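Local structure of cell wall binding protein cwp8 (5J6Q) at residues E304-G309 with L356-S361; A311-L316 with K335-L340; V317-I322 with L341-S346; K366-V371 with L388-V393. The protein probably attaches itself to the Clostridium difficile cell wall through three CWB2 modules, taking its place among the proteins of the S-layer. One frame throughout, in Å; residues are numbered along the deposited sequence.

Interaction 1 (E304-G309 with L356-S361); sequences ERFKDG and LRVLGS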
loop_
_atom_site.group_PDB
_atom_site.type_symbol
_atom_site.label_atom_id
_atom_site.label_comp_id
_atom_site.label_asym_id
_atom_site.label_seq_id
_atom_site.Cartn_x
_atom_site.Cartn_y
_atom_site.Cartn_z
ATOM N N GLU A 304 -14.106 2.187 -14.074
ATOM C CA GLU A 304 -13.997 3.573 -13.760
ATOM C C GLU A 304 -15.074 4.333 -14.469
ATOM O O GLU A 304 -15.641 5.264 -13.901
ATOM C CB GLU A 304 -12.611 4.118 -14.133
ATOM C CG GLU A 304 -12.401 5.509 -13.601
ATOM C CD GLU A 304 -12.329 5.561 -12.063
ATOM O OE1 GLU A 304 -11.845 4.560 -11.421
ATOM O OE2 GLU A 304 -12.737 6.610 -11.528
ATOM N N ARG A 305 -15.386 3.935 -15.702
ATOM C CA ARG A 305 -16.392 4.632 -16.474
ATOM C C ARG A 305 -17.833 4.296 -16.062
ATOM O O ARG A 305 -18.678 5.191 -16.120
ATOM C CB ARG A 305 -16.228 4.291 -17.975
ATOM C CG ARG A 305 -14.859 4.772 -18.466
ATOM C CD ARG A 305 -14.664 4.565 -19.950
ATOM N NE ARG A 305 -15.734 5.190 -20.725
ATOM C CZ ARG A 305 -16.223 4.672 -21.830
ATOM N NH1 ARG A 305 -17.212 5.296 -22.476
ATOM N NH2 ARG A 305 -15.725 3.546 -22.324
ATOM N N PHE A 306 -18.138 3.044 -15.674
ATOM C CA PHE A 306 -19.546 2.747 -15.387
ATOM C C PHE A 306 -19.866 1.983 -14.109
ATOM O O PHE A 306 -19.238 0.980 -13.779
ATOM C CB PHE A 306 -20.179 1.912 -16.508
ATOM C CG PHE A 306 -19.894 2.392 -17.921
ATOM C CD1 PHE A 306 -18.823 1.883 -18.635
ATOM C CD2 PHE A 306 -20.683 3.355 -18.512
ATOM C CE1 PHE A 306 -18.542 2.337 -19.901
ATOM C CE2 PHE A 306 -20.404 3.801 -19.777
ATOM C CZ PHE A 306 -19.320 3.288 -20.476
ATOM N N LYS A 307 -20.882 2.493 -13.411
ATOM C CA LYS A 307 -21.450 1.843 -12.251
ATOM C C LYS A 307 -22.236 0.649 -12.826
ATOM O O LYS A 307 -22.500 0.629 -14.018
ATOM C CB LYS A 307 -22.378 2.797 -11.491
ATOM C CG LYS A 307 -21.633 3.893 -10.769
ATOM C CD LYS A 307 -22.646 4.847 -10.075
ATOM C CE LYS A 307 -21.998 6.092 -9.482
ATOM N NZ LYS A 307 -22.113 7.276 -10.388
ATOM N N ASP A 308 -22.573 -0.361 -12.017
ATOM C CA ASP A 308 -23.317 -1.554 -12.532
ATOM C C ASP A 308 -24.491 -1.183 -13.355
ATOM O O ASP A 308 -25.213 -0.273 -12.976
ATOM C CB ASP A 308 -23.837 -2.490 -11.388
ATOM C CG ASP A 308 -22.697 -2.963 -10.535
ATOM O OD1 ASP A 308 -21.560 -3.038 -11.058
ATOM O OD2 ASP A 308 -22.923 -3.237 -9.336
ATOM N N GLY A 309 -24.660 -1.859 -14.503
ATOM C CA GLY A 309 -25.783 -1.597 -15.387
ATOM C C GLY A 309 -25.931 -0.220 -16.007
ATOM O O GLY A 309 -26.958 0.099 -16.617
ATOM N N LEU A 356 -21.663 -8.360 -18.576
ATOM C CA LEU A 356 -22.862 -8.528 -17.739
ATOM C C LEU A 356 -23.025 -7.431 -16.762
ATOM O O LEU A 356 -24.098 -6.877 -16.585
ATOM C CB LEU A 356 -22.771 -9.862 -17.000
ATOM C CG LEU A 356 -22.776 -11.082 -17.927
ATOM C CD1 LEU A 356 -22.772 -12.361 -17.051
ATOM C CD2 LEU A 356 -23.988 -11.099 -18.858
ATOM N N ARG A 357 -21.938 -7.062 -16.129
ATOM C CA ARG A 357 -21.934 -6.050 -15.090
ATOM C C ARG A 357 -22.364 -4.730 -15.591
ATOM O O ARG A 357 -23.204 -4.085 -14.924
ATOM C CB ARG A 357 -20.527 -5.886 -14.451
ATOM C CG ARG A 357 -20.605 -5.090 -13.130
ATOM C CD ARG A 357 -19.248 -4.539 -12.624
ATOM N NE ARG A 357 -18.602 -3.636 -13.586
ATOM C CZ ARG A 357 -18.837 -2.338 -13.669
ATOM N NH1 ARG A 357 -19.688 -1.749 -12.844
ATOM N NH2 ARG A 357 -18.213 -1.605 -14.610
ATOM N N VAL A 358 -21.834 -4.286 -16.786
ATOM C CA VAL A 358 -22.200 -2.923 -17.197
ATOM C C VAL A 358 -23.525 -2.847 -17.918
ATOM O O VAL A 358 -24.121 -1.778 -17.855
ATOM C CB VAL A 358 -21.065 -2.246 -18.043
ATOM C CG1 VAL A 358 -19.765 -2.229 -17.249
ATOM C CG2 VAL A 358 -20.865 -2.969 -19.378
ATOM N N LEU A 359 -23.989 -3.935 -18.613
ATOM C CA LEU A 359 -25.308 -3.876 -19.316
ATOM C C LEU A 359 -26.441 -4.021 -18.294
ATOM O O LEU A 359 -27.488 -3.356 -18.442
ATOM C CB LEU A 359 -25.485 -4.984 -20.393
ATOM C CG LEU A 359 -24.442 -4.951 -21.478
ATOM C CD1 LEU A 359 -24.596 -6.165 -22.384
ATOM C CD2 LEU A 359 -24.528 -3.616 -22.235
ATOM N N GLY A 360 -26.230 -4.857 -17.274
ATOM C CA GLY A 360 -27.229 -5.023 -16.232
ATOM C C GLY A 360 -28.481 -5.774 -16.663
ATOM O O GLY A 360 -28.440 -6.569 -17.578
ATOM N N SER A 361 -29.637 -5.459 -16.022
ATOM C CA SER A 361 -30.873 -6.226 -16.256
ATOM C C SER A 361 -31.555 -5.840 -17.537
ATOM O O SER A 361 -32.179 -6.689 -18.143
ATOM C CB SER A 361 -31.853 -6.078 -15.082
ATOM O OG SER A 361 -32.093 -4.736 -14.677
#
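Two torsions carry Arg357 across to the segment 304-309: chi1 puts CG opposite the backbone N (-165°), and a bend at chi3 (59°) brings the edge of the guanidinium up to Phe306 and Asp308. There its two end nitrogens, NH1 and NH2, both bond to the single carbonyl oxygen of Phe306, each at 2.9 Å. That oxygen lies in the guanidinium plane, while both donors reach it from the same face of the carbonyl. NH1 also makes a salt bridge to Asp308 OD1 (2.9 Å), which it meets on the anti side of the carboxylate. The two side chains cross at about a right angle, with their planes 61° apart. Glu354, just before the segment on the same helix, forms a second salt bridge with NH2, so the guanidinium is held by its own helix as well as by segment 304-309. The contact joins the ends of helix 294-305 and helix 349-359 in a CWB2 domain: Phe306 is the first residue to leave the former, Gly360 the first to leave the latter, with positive phi. Gly309 also has positive phi; a side chain on Gly360 would run into Gly309 CA, which lies 3.8 Å from Gly360 CA. Backbone meets backbone here, Gly309 N donating to Arg357 O (2.7 Å). On the buried side, Phe306 CB rests against Val358 CG1 at 4.2 Å.

Interaction 2 (A311-L316 with K335-L340); sequences AEAIIL and KNAPIL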
loop_
_atom_site.group_PDB
_atom_site.type_symbol
_atom_site.label_atom_id
_atom_site.label_comp_id
_atom_site.label_asym_id
_atom_site.label_seq_id
_atom_site.Cartn_x
_atom_site.Cartn_y
_atom_site.Cartn_z
ATOM N N ALA A 311 -23.918 1.044 -18.495
ATOM C CA ALA A 311 -23.508 1.196 -19.901
ATOM C C ALA A 311 -24.721 0.954 -20.868
ATOM O O ALA A 311 -25.504 -0.002 -20.676
ATOM C CB ALA A 311 -22.378 0.199 -20.251
ATOM N N GLU A 312 -24.788 1.750 -21.952
ATOM C CA GLU A 312 -25.856 1.611 -22.875
ATOM C C GLU A 312 -25.500 0.687 -23.961
ATOM O O GLU A 312 -26.373 0.244 -24.720
ATOM C CB GLU A 312 -26.244 2.999 -23.372
ATOM C CG GLU A 312 -26.819 3.778 -22.189
ATOM C CD GLU A 312 -26.852 5.261 -22.403
ATOM O OE1 GLU A 312 -27.129 5.985 -21.421
ATOM O OE2 GLU A 312 -26.608 5.706 -23.542
ATOM N N ALA A 313 -24.227 0.319 -24.024
ATOM C CA ALA A 313 -23.778 -0.558 -25.100
ATOM C C ALA A 313 -22.396 -1.117 -24.818
ATOM O O ALA A 313 -21.799 -0.813 -23.778
ATOM C CB ALA A 313 -23.747 0.219 -26.417
ATOM N N ILE A 314 -21.904 -1.982 -25.733
ATOM C CA ILE A 314 -20.574 -2.596 -25.625
ATOM C C ILE A 314 -19.887 -2.337 -27.019
ATOM O O ILE A 314 -20.567 -2.448 -28.048
ATOM C CB ILE A 314 -20.598 -4.143 -25.360
ATOM C CG1 ILE A 314 -21.444 -4.500 -24.111
ATOM C CG2 ILE A 314 -19.109 -4.695 -25.240
ATOM C CD1 ILE A 314 -20.773 -4.212 -22.786
ATOM N N ILE A 315 -18.606 -1.881 -27.016
ATOM C CA ILE A 315 -17.831 -1.797 -28.205
ATOM C C ILE A 315 -16.843 -2.908 -27.964
ATOM O O ILE A 315 -16.139 -2.890 -26.942
ATOM C CB ILE A 315 -17.089 -0.480 -28.475
ATOM C CG1 ILE A 315 -17.983 0.751 -28.242
ATOM C CG2 ILE A 315 -16.624 -0.504 -29.948
ATOM C CD1 ILE A 315 -19.002 0.937 -29.402
ATOM N N LEU A 316 -16.749 -3.855 -28.881
ATOM C CA LEU A 316 -15.839 -4.998 -28.746
ATOM C C LEU A 316 -14.830 -4.997 -29.937
ATOM O O LEU A 316 -15.250 -5.000 -31.087
ATOM C CB LEU A 316 -16.696 -6.239 -28.745
ATOM C CG LEU A 316 -16.050 -7.498 -28.238
ATOM C CD1 LEU A 316 -15.425 -7.289 -26.884
ATOM C CD2 LEU A 316 -17.191 -8.567 -28.129
ATOM N N LYS A 335 -22.047 6.235 -27.747
ATOM C CA LYS A 335 -22.970 5.175 -27.357
ATOM C C LYS A 335 -22.774 4.797 -25.882
ATOM O O LYS A 335 -23.336 3.794 -25.432
ATOM C CB LYS A 335 -22.771 3.936 -28.249
ATOM C CG LYS A 335 -22.963 4.222 -29.772
ATOM C CD LYS A 335 -24.111 5.265 -30.114
ATOM C CE LYS A 335 -23.923 5.827 -31.539
ATOM N NZ LYS A 335 -24.783 7.032 -31.876
ATOM N N ASN A 336 -21.981 5.604 -25.126
ATOM C CA ASN A 336 -21.728 5.360 -23.690
ATOM C C ASN A 336 -21.453 3.882 -23.415
ATOM O O ASN A 336 -22.136 3.243 -22.629
ATOM C CB ASN A 336 -22.935 5.848 -22.896
ATOM C CG ASN A 336 -23.142 7.315 -23.143
ATOM O OD1 ASN A 336 -22.281 8.123 -22.781
ATOM N ND2 ASN A 336 -24.242 7.741 -23.766
ATOM N N ALA A 337 -20.461 3.347 -24.095
ATOM C CA ALA A 337 -20.108 1.926 -24.051
ATOM C C ALA A 337 -18.644 1.778 -23.746
ATOM O O ALA A 337 -17.890 2.670 -24.140
ATOM C CB ALA A 337 -20.366 1.295 -25.418
ATOM N N PRO A 338 -18.191 0.714 -23.069
ATOM C CA PRO A 338 -16.719 0.521 -22.772
ATOM C C PRO A 338 -16.051 -0.070 -23.980
ATOM O O PRO A 338 -16.763 -0.752 -24.747
ATOM C CB PRO A 338 -16.692 -0.525 -21.682
ATOM C CG PRO A 338 -18.069 -1.382 -22.005
ATOM C CD PRO A 338 -19.044 -0.289 -22.397
ATOM N N ILE A 339 -14.692 0.058 -24.098
ATOM C CA ILE A 339 -14.101 -0.566 -25.209
ATOM C C ILE A 339 -13.520 -1.786 -24.587
ATOM O O ILE A 339 -12.651 -1.727 -23.732
ATOM C CB ILE A 339 -13.136 0.283 -26.046
ATOM C CG1 ILE A 339 -13.867 1.392 -26.821
ATOM C CG2 ILE A 339 -12.462 -0.664 -27.014
ATOM C CD1 ILE A 339 -12.938 2.666 -27.314
ATOM N N LEU A 340 -14.046 -2.936 -24.947
ATOM C CA LEU A 340 -13.565 -4.139 -24.286
ATOM C C LEU A 340 -12.877 -4.922 -25.404
ATOM O O LEU A 340 -13.001 -4.538 -26.542
ATOM C CB LEU A 340 -14.688 -4.966 -23.592
ATOM C CG LEU A 340 -15.274 -4.259 -22.334
ATOM C CD1 LEU A 340 -16.621 -4.958 -21.887
ATOM C CD2 LEU A 340 -14.287 -4.330 -21.148
#
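Ile315 lays its CG1 branch over the methyl of Ala337, CG1 to CB 3.7 Å, because chi1 (-46°) turns that branch opposite its carbonyl carbon and back along the chain. Ala337 CB also meets Ala313 CB and lies only 3.0 Å from Ala313 O. On the face opposite Ile315, Ile314 CD1 meets Pro338 CG, and Leu316 CD1 reaches Leu340 CB. Ala311 CB lies at the proline CD. Strands 313-318 and 339-342 run side by side here as parallel neighbours, joined through helices 322-327 and 329-334 in a beta-alpha-beta crossover of the CWB2 domain. Ile315 sits astride the register: its N donates to Pro338 O (3.1 Å), and its O accepts from Leu340 N (2.9 Å). Ahead of the strands the backbones are already tied, Glu312 N to Asn336 O at 3.1 Å. Here the side chains of Glu312 and Asn336 lie alongside each other and point the same way, their flat ends 76° apart. Asn336 ND2 bonds to Glu312 OE2 (3.1 Å) from above the carboxylate, 49° out of its plane. Ile355 and Val358 of helix 349-359 cover the face carrying Ile314, and Leu331 and Ala332 of helix 329-334 the face carrying Ile315. The carbonyl of Ala337 accepts a bond from Arg305 NH2.

Interaction 3 (V317-I322 with L341-S346); sequences VGEDAI and LSKKDS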
loop_
_atom_site.group_PDB
_atom_site.type_symbol
_atom_site.label_atom_id
_atom_site.label_comp_id
_atom_site.label_asym_id
_atom_site.label_seq_id
_atom_site.Cartn_x
_atom_site.Cartn_y
_atom_site.Cartn_z
ATOM N N VAL A 317 -13.489 -4.921 -29.669
ATOM C CA VAL A 317 -12.557 -4.871 -30.807
ATOM C C VAL A 317 -11.614 -6.052 -30.677
ATOM O O VAL A 317 -11.658 -6.726 -29.645
ATOM C CB VAL A 317 -11.872 -3.440 -30.789
ATOM C CG1 VAL A 317 -10.946 -3.291 -29.601
ATOM C CG2 VAL A 317 -11.087 -3.178 -32.062
ATOM N N GLY A 318 -10.796 -6.386 -31.699
ATOM C CA GLY A 318 -9.834 -7.475 -31.529
ATOM C C GLY A 318 -8.714 -6.985 -30.589
ATOM O O GLY A 318 -8.375 -5.783 -30.597
ATOM N N GLU A 319 -8.164 -7.887 -29.780
ATOM C CA GLU A 319 -7.134 -7.563 -28.807
ATOM C C GLU A 319 -5.927 -6.823 -29.333
ATOM O O GLU A 319 -5.262 -6.168 -28.573
ATOM C CB GLU A 319 -6.626 -8.854 -28.156
ATOM C CG GLU A 319 -6.123 -9.849 -29.219
ATOM C CD GLU A 319 -5.623 -11.158 -28.598
ATOM O OE1 GLU A 319 -5.653 -12.208 -29.287
ATOM O OE2 GLU A 319 -5.196 -11.124 -27.418
ATOM N N ASP A 320 -5.624 -6.966 -30.606
ATOM C CA ASP A 320 -4.478 -6.350 -31.247
ATOM C C ASP A 320 -4.885 -5.275 -32.300
ATOM O O ASP A 320 -4.011 -4.698 -32.950
ATOM C CB ASP A 320 -3.666 -7.441 -31.986
ATOM C CG ASP A 320 -3.259 -8.609 -31.131
ATOM O OD1 ASP A 320 -2.819 -8.380 -29.969
ATOM O OD2 ASP A 320 -3.373 -9.750 -31.613
ATOM N N ALA A 321 -6.168 -5.030 -32.453
ATOM C CA ALA A 321 -6.732 -4.109 -33.447
ATOM C C ALA A 321 -6.617 -2.661 -33.022
ATOM O O ALA A 321 -7.601 -1.970 -32.699
ATOM C CB ALA A 321 -8.195 -4.466 -33.691
ATOM N N ILE A 322 -5.400 -2.173 -33.073
ATOM C CA ILE A 322 -5.117 -0.815 -32.641
ATOM C C ILE A 322 -5.856 0.192 -33.480
ATOM O O ILE A 322 -6.470 1.118 -32.907
ATOM C CB ILE A 322 -3.592 -0.577 -32.682
ATOM C CG1 ILE A 322 -2.945 -1.610 -31.799
ATOM C CG2 ILE A 322 -3.244 0.812 -32.243
ATOM C CD1 ILE A 322 -3.496 -1.511 -30.329
ATOM N N LEU A 341 -12.197 -5.993 -25.096
ATOM C CA LEU A 341 -11.391 -6.663 -26.088
ATOM C C LEU A 341 -11.713 -8.146 -26.175
ATOM O O LEU A 341 -11.939 -8.769 -25.137
ATOM C CB LEU A 341 -9.904 -6.528 -25.638
ATOM C CG LEU A 341 -9.387 -5.086 -25.324
ATOM C CD1 LEU A 341 -7.989 -5.132 -24.637
ATOM C CD2 LEU A 341 -9.294 -4.287 -26.548
ATOM N N SER A 342 -11.618 -8.730 -27.403
ATOM C CA SER A 342 -11.859 -10.145 -27.563
ATOM C C SER A 342 -10.710 -10.833 -28.278
ATOM O O SER A 342 -9.981 -10.195 -29.037
ATOM C CB SER A 342 -13.108 -10.373 -28.417
ATOM O OG SER A 342 -13.578 -11.700 -28.267
ATOM N N LYS A 343 -10.527 -12.122 -28.002
ATOM C CA LYS A 343 -9.578 -12.835 -28.819
ATOM C C LYS A 343 -10.389 -13.067 -30.141
ATOM O O LYS A 343 -11.610 -12.883 -30.168
ATOM C CB LYS A 343 -9.184 -14.140 -28.131
ATOM C CG LYS A 343 -7.805 -14.078 -27.469
ATOM C CD LYS A 343 -7.880 -14.326 -25.979
ATOM C CE LYS A 343 -6.484 -14.483 -25.382
ATOM N NZ LYS A 343 -6.542 -15.262 -24.118
ATOM N N LYS A 344 -9.736 -13.423 -31.211
ATOM C CA LYS A 344 -10.430 -13.705 -32.456
ATOM C C LYS A 344 -11.282 -14.951 -32.253
ATOM O O LYS A 344 -12.443 -14.963 -32.620
ATOM C CB LYS A 344 -9.429 -13.976 -33.605
ATOM C CG LYS A 344 -10.121 -14.529 -34.855
ATOM C CD LYS A 344 -9.139 -14.858 -35.973
ATOM C CE LYS A 344 -9.878 -15.408 -37.174
ATOM N NZ LYS A 344 -8.953 -15.781 -38.282
ATOM N N ASP A 345 -10.700 -16.000 -31.652
ATOM C CA ASP A 345 -11.438 -17.251 -31.473
ATOM C C ASP A 345 -12.097 -17.435 -30.125
ATOM O O ASP A 345 -12.532 -18.546 -29.848
ATOM C CB ASP A 345 -10.512 -18.442 -31.740
ATOM C CG ASP A 345 -10.123 -18.559 -33.195
ATOM O OD1 ASP A 345 -10.848 -18.006 -34.051
ATOM O OD2 ASP A 345 -9.091 -19.190 -33.480
ATOM N N SER A 346 -12.172 -16.387 -29.268
ATOM C CA SER A 346 -12.874 -16.544 -27.988
ATOM C C SER A 346 -13.048 -15.234 -27.221
ATOM O O SER A 346 -12.489 -14.201 -27.573
ATOM C CB SER A 346 -12.164 -17.548 -27.093
ATOM O OG SER A 346 -10.806 -17.207 -26.927
#
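The C-terminal ends of two neighbouring parallel strands meet here, at the edge of a CWB2 sheet where strand 313-318 gives way to a turn and strand 339-342 to a loop. The last ladder bonds of the pair are Ser342 N to Val317 O (3.0 Å) and Glu319 N to Ser342 O (3.0 Å). On one face Val317 and Leu341 lie side by side and point the same way. Val317 CG1 takes the narrow place between backbone N and carbonyl carbon (chi1 69°), and there it touches Leu341 CD2 at 3.6 Å. Leu341 is covered in turn by Arg294 and Phe295 of helix 294-305 and by Val531 of helix 531-542. Gly318 to Ala321 forms a type I beta turn closed by Ala321 N to Gly318 O, and Ala321 is the N-cap of helix 322-327, so this turn leads from strand 313-318 into the first helix of the beta-alpha-beta crossover to strand 339-342. Beyond the strands Glu319 reaches across with an extended chain. Its OE1 rests on the aliphatic part of Lys343, 3.4 Å from CG. The charged ends do not meet: Glu319 OE2 and Lys343 NZ stay 5.5 Å apart, so any attraction would be only a weak, long-range one. Phe295 also packs against both of these side chains, and Arg294 holds the carbonyl of Glu319. In the loop after strand 339-342, Ser342 OG lies 2.8 Å from Ser346 O and 3.0 Å from Lys343 O, two acceptors within range of its single proton.

Interaction 4 (K366-V371 with L388-V393); sequences KKIYIV and LGVSKV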
loop_
_atom_site.group_PDB
_atom_site.type_symbol
_atom_site.label_atom_id
_atom_site.label_comp_id
_atom_site.label_asym_id
_atom_site.label_seq_id
_atom_site.Cartn_x
_atom_site.Cartn_y
_atom_site.Cartn_z
ATOM N N LYS A 366 -30.143 -3.039 -25.133
ATOM C CA LYS A 366 -28.832 -2.545 -25.510
ATOM C C LYS A 366 -28.197 -3.366 -26.571
ATOM O O LYS A 366 -28.582 -4.511 -26.852
ATOM C CB LYS A 366 -27.946 -2.484 -24.271
ATOM C CG LYS A 366 -28.548 -1.530 -23.248
ATOM C CD LYS A 366 -28.098 -1.824 -21.864
ATOM C CE LYS A 366 -28.591 -0.692 -20.940
ATOM N NZ LYS A 366 -28.098 -0.897 -19.572
ATOM N N LYS A 367 -27.202 -2.762 -27.179
ATOM C CA LYS A 367 -26.449 -3.353 -28.254
ATOM C C LYS A 367 -24.929 -3.587 -27.968
ATOM O O LYS A 367 -24.322 -2.908 -27.173
ATOM C CB LYS A 367 -26.566 -2.417 -29.441
ATOM C CG LYS A 367 -27.875 -2.607 -30.181
ATOM C CD LYS A 367 -28.614 -1.298 -30.293
ATOM C CE LYS A 367 -28.362 -0.666 -31.635
ATOM N NZ LYS A 367 -28.787 0.756 -31.635
ATOM N N ILE A 368 -24.376 -4.539 -28.664
ATOM C CA ILE A 368 -23.000 -4.948 -28.638
ATOM C C ILE A 368 -22.506 -4.767 -30.099
ATOM O O ILE A 368 -23.046 -5.440 -31.001
ATOM C CB ILE A 368 -22.805 -6.418 -28.223
ATOM C CG1 ILE A 368 -23.230 -6.636 -26.746
ATOM C CG2 ILE A 368 -21.335 -6.822 -28.444
ATOM C CD1 ILE A 368 -23.166 -8.116 -26.362
ATOM N N TYR A 369 -21.553 -3.783 -30.333
ATOM C CA TYR A 369 -20.997 -3.603 -31.637
ATOM C C TYR A 369 -19.650 -4.312 -31.670
ATOM O O TYR A 369 -18.842 -4.096 -30.759
ATOM C CB TYR A 369 -20.746 -2.137 -31.936
ATOM C CG TYR A 369 -21.951 -1.243 -31.839
ATOM C CD1 TYR A 369 -22.398 -0.779 -30.616
ATOM C CD2 TYR A 369 -22.630 -0.827 -32.986
ATOM C CE1 TYR A 369 -23.485 0.093 -30.526
ATOM C CE2 TYR A 369 -23.716 0.037 -32.908
ATOM C CZ TYR A 369 -24.142 0.493 -31.676
ATOM O OH TYR A 369 -25.238 1.340 -31.604
ATOM N N ILE A 370 -19.384 -5.122 -32.666
ATOM C CA ILE A 370 -18.088 -5.788 -32.829
ATOM C C ILE A 370 -17.397 -4.977 -33.953
ATOM O O ILE A 370 -17.939 -4.896 -35.044
ATOM C CB ILE A 370 -18.360 -7.259 -33.174
ATOM C CG1 ILE A 370 -18.840 -7.963 -31.910
ATOM C CG2 ILE A 370 -17.123 -7.968 -33.741
ATOM C CD1 ILE A 370 -19.622 -9.215 -32.143
ATOM N N VAL A 371 -16.264 -4.304 -33.657
ATOM C CA VAL A 371 -15.561 -3.539 -34.686
ATOM C C VAL A 371 -14.488 -4.421 -35.340
ATOM O O VAL A 371 -13.816 -5.162 -34.628
ATOM C CB VAL A 371 -14.984 -2.289 -34.009
ATOM C CG1 VAL A 371 -14.112 -1.487 -34.989
ATOM C CG2 VAL A 371 -16.140 -1.421 -33.484
ATOM N N LEU A 388 -26.834 -14.284 -25.770
ATOM C CA LEU A 388 -27.130 -13.470 -24.574
ATOM C C LEU A 388 -28.577 -12.957 -24.510
ATOM O O LEU A 388 -29.225 -13.096 -23.489
ATOM C CB LEU A 388 -26.225 -12.224 -24.457
ATOM C CG LEU A 388 -25.629 -12.047 -23.077
ATOM C CD1 LEU A 388 -24.450 -11.077 -23.143
ATOM C CD2 LEU A 388 -26.681 -11.522 -22.134
ATOM N N GLY A 389 -29.035 -12.337 -25.574
ATOM C CA GLY A 389 -30.358 -11.743 -25.589
ATOM C C GLY A 389 -30.306 -10.241 -25.602
ATOM O O GLY A 389 -31.245 -9.578 -25.136
ATOM N N VAL A 390 -29.172 -9.661 -26.092
ATOM C CA VAL A 390 -29.124 -8.188 -26.202
ATOM C C VAL A 390 -29.986 -7.728 -27.400
ATOM O O VAL A 390 -30.178 -8.484 -28.356
ATOM C CB VAL A 390 -27.650 -7.622 -26.387
ATOM C CG1 VAL A 390 -26.795 -7.927 -25.150
ATOM C CG2 VAL A 390 -27.004 -8.195 -27.647
ATOM N N SER A 391 -30.481 -6.478 -27.370
ATOM C CA SER A 391 -31.285 -5.934 -28.461
ATOM C C SER A 391 -30.679 -6.273 -29.813
ATOM O O SER A 391 -31.415 -6.584 -30.739
ATOM C CB SER A 391 -31.398 -4.422 -28.312
ATOM O OG SER A 391 -32.023 -3.818 -29.432
ATOM N N LYS A 392 -29.328 -6.251 -29.929
ATOM C CA LYS A 392 -28.626 -6.542 -31.194
ATOM C C LYS A 392 -27.038 -6.547 -31.123
ATOM O O LYS A 392 -26.447 -5.615 -30.571
ATOM C CB LYS A 392 -29.039 -5.476 -32.230
ATOM C CG LYS A 392 -28.564 -5.799 -33.640
ATOM C CD LYS A 392 -28.961 -4.719 -34.637
ATOM C CE LYS A 392 -28.163 -4.842 -35.913
ATOM N NZ LYS A 392 -28.134 -3.561 -36.686
ATOM N N VAL A 393 -26.408 -7.610 -31.667
ATOM C CA VAL A 393 -24.994 -7.763 -31.848
ATOM C C VAL A 393 -24.800 -7.279 -33.307
ATOM O O VAL A 393 -25.025 -8.047 -34.232
ATOM C CB VAL A 393 -24.540 -9.231 -31.685
ATOM C CG1 VAL A 393 -23.024 -9.325 -31.827
ATOM C CG2 VAL A 393 -24.955 -9.788 -30.337
#
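The flat carbonyl group of Lys392 meets the backbone of Lys367 and Ile368 at its oxygen: Ile368 N donates to Lys392 O (3.0 Å), tilted 20° from the carbonyl plane. Lys367 CA lies 3.2 Å from Lys392 O, and Val393 CA makes a CA-H...O contact to Ile368 O at 3.1 Å. The Tyr369 side chain touches no residue of 388-393 but packs against Ala313 and Ile315 on strand 313-318 and Glu394 and Val396 on strand 392-396. Side chains divide between the two faces. On one, Lys367 and Lys392 run past each other at a slant, Lys367 CG against Lys392 CB at 3.7 Å. Their amino ends lead away, with Lys367 NZ and Lys392 NZ 6.7 Å apart. On the other, Ile368 and Val390 cross at about a right angle, Ile368 CD1 on Val390 CG1 at 3.8 Å. Further along, Ile370 CD1 presses on Val393 CG1 at 3.4 Å, tighter than an ordinary carbon contact; the valine offers this methyl because chi1 (-178°) places it opposite the backbone N. The strands belong to the beta-alpha-beta unit 367-371, 379-386, 392-396, in which strand 392-396 is an outermost strand of the four-stranded parallel sheet 339-342, 313-318, 367-371, 392-396. Glu382 and Leu385 of the intervening helix cover Ile370. Before the strand, the Val390 CB and Ser391 CB carbons sit close to Lys366 O. The amino group of Lys366 leads off the other way, where Leu359 O, Ala311 O and Asn362 OD1 all accept bonds from NZ.

How the interactions relate
Interactions 2 and 3 are the buried contacts and hold the same two strands, 313-318 and 339-342: the first covers their start and middle, the second their C-terminal ends, joined by Leu340 O to Val317 N. Interaction 4 works on the other side of strand 313-318, where Tyr369 bonds Ile314 and Leu316, and it extends the sheet to its outermost strand. Interaction 1 ties helix ends instead, and meets interaction 2 through Val358 O to Ala311 N. Interactions 1 and 4 are partly buried; interaction 1 relies on an arginine's bonds and salt bridges, interaction 4 on strand pairing with lysines on one face. Lys366 of interaction 4 reaches back to Leu359 of interaction 1.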